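Side-chain contact in beta-lactamase (Klebsiella pneumoniae, PDB 6KBY), which probably hydrolyses the amide bond of beta-lactam antibiotics as a class C enzyme, and binds adenosine monophosphate: residues Pro285-Leu288 and Pro289-Leu292. Residues are numbered along the deposited sequence; the frame is centred on the assembly and turned at random.
Sequences PVSL and PNLL
Ser287 and Asn290 meet at the start of helix 288-294, where Ser287 is the N-cap. Its OG takes the amide proton of Asn290 over 3.1 Å from OG to N, with an N-H...O angle of 163°; chi1 of 80° sets the hydroxyl between its own backbone N and carbonyl carbon, turned to the first turn of the helix. The carboxamide of Asn290 lies beside that hydroxyl, CG 3.4 Å from Ser287 OG, and reaches back through a water that accepts from both Asn290 ND2 (3.0 Å) and Ser287 N (2.8 Å), a second link to the cap residue. Pro289 lacks an amide proton, but in the first turn no helix carbonyl lies one turn back to receive one, so the ring costs no backbone bond.

Behind the cap the regular helical bonds begin: Leu291 N to Ser287 O at 3.0 Å, then Leu292 N to Leu288 O at 2.9 Å. One turn apart, Leu288 and Leu292 cross at a slant, CG of the first 3.8 Å from CD1 of the second. Near the surface, this short helix follows strand 280-283; Val286 and Leu291 rest on Trp318 of strand 317-325, while Leu291 and Leu292 pack against Val356 of helix 352-364.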
loop_
_atom_site.group_PDB
_atom_site.type_symbol
_atom_site.label_atom_id
_atom_site.label_comp_id
_atom_site.label_asym_id
_atom_site.label_seq_id
_atom_site.Cartn_x
_atom_site.Cartn_y
_atom_site.Cartn_z
ATOM N N PRO A 285 -4.898 -19.704 8.372
ATOM C CA PRO A 285 -5.713 -18.763 9.148
ATOM C C PRO A 285 -4.868 -17.954 10.125
ATOM O O PRO A 285 -3.914 -18.452 10.696
ATOM C CB PRO A 285 -6.679 -19.675 9.916
ATOM C CG PRO A 285 -6.009 -21.003 9.940
ATOM C CD PRO A 285 -5.288 -21.100 8.632
ATOM N N VAL A 286 -5.202 -16.684 10.292
ATOM C CA VAL A 286 -4.416 -15.793 11.132
ATOM C C VAL A 286 -5.266 -15.390 12.324
ATOM O O VAL A 286 -6.488 -15.251 12.206
ATOM C CB VAL A 286 -3.885 -14.574 10.349
ATOM C CG1 VAL A 286 -5.037 -13.795 9.748
ATOM C CG2 VAL A 286 -3.006 -13.685 11.233
ATOM N N SER A 287 -4.630 -15.253 13.482
ATOM C CA SER A 287 -5.362 -14.791 14.649
ATOM C C SER A 287 -5.408 -13.272 14.646
ATOM O O SER A 287 -4.473 -12.601 14.191
ATOM C CB SER A 287 -4.704 -15.270 15.942
ATOM O OG SER A 287 -3.583 -14.468 16.290
ATOM N N LEU A 288 -6.512 -12.731 15.142
ATOM C CA LEU A 288 -6.587 -11.283 15.294
ATOM C C LEU A 288 -5.451 -10.717 16.141
ATOM O O LEU A 288 -4.861 -9.702 15.727
ATOM C CB LEU A 288 -7.976 -10.867 15.788
ATOM C CG LEU A 288 -8.200 -9.361 15.912
ATOM C CD1 LEU A 288 -7.928 -8.653 14.594
ATOM C CD2 LEU A 288 -9.617 -9.079 16.390
ATOM N N PRO A 289 -5.076 -11.301 17.290
ATOM C CA PRO A 289 -3.956 -10.715 18.051
ATOM C C PRO A 289 -2.673 -10.588 17.251
ATOM O O PRO A 289 -1.992 -9.560 17.341
ATOM C CB PRO A 289 -3.813 -11.665 19.247
ATOM C CG PRO A 289 -5.187 -12.211 19.439
ATOM C CD PRO A 289 -5.737 -12.384 18.047
ATOM N N ASN A 290 -2.320 -11.605 16.463
ATOM C CA ASN A 290 -1.086 -11.527 15.688
ATOM C C ASN A 290 -1.198 -10.513 14.558
ATOM O O ASN A 290 -0.224 -9.828 14.231
ATOM C CB ASN A 290 -0.708 -12.904 15.151
ATOM C CG ASN A 290 -0.207 -13.832 16.238
ATOM O OD1 ASN A 290 0.195 -13.386 17.314
ATOM N ND2 ASN A 290 -0.215 -15.128 15.959
ATOM N N LEU A 291 -2.376 -10.406 13.952
ATOM C CA LEU A 291 -2.571 -9.417 12.901
ATOM C C LEU A 291 -2.462 -8.002 13.458
ATOM O O LEU A 291 -1.890 -7.115 12.815
ATOM C CB LEU A 291 -3.932 -9.645 12.248
ATOM C CG LEU A 291 -4.192 -8.888 10.949
ATOM C CD1 LEU A 291 -3.120 -9.192 9.918
ATOM C CD2 LEU A 291 -5.575 -9.235 10.418
ATOM N N LEU A 292 -3.004 -7.780 14.656
ATOM C CA LEU A 292 -2.890 -6.472 15.286
ATOM C C LEU A 292 -1.437 -6.149 15.601
ATOM O O LEU A 292 -0.956 -5.053 15.300
ATOM C CB LEU A 292 -3.758 -6.424 16.540
ATOM C CG LEU A 292 -5.259 -6.436 16.267
ATOM C CD1 LEU A 292 -6.029 -6.645 17.564
ATOM C CD2 LEU A 292 -5.699 -5.151 15.571
HETATM O O HOH W 1 -2.006 -16.258 13.814
#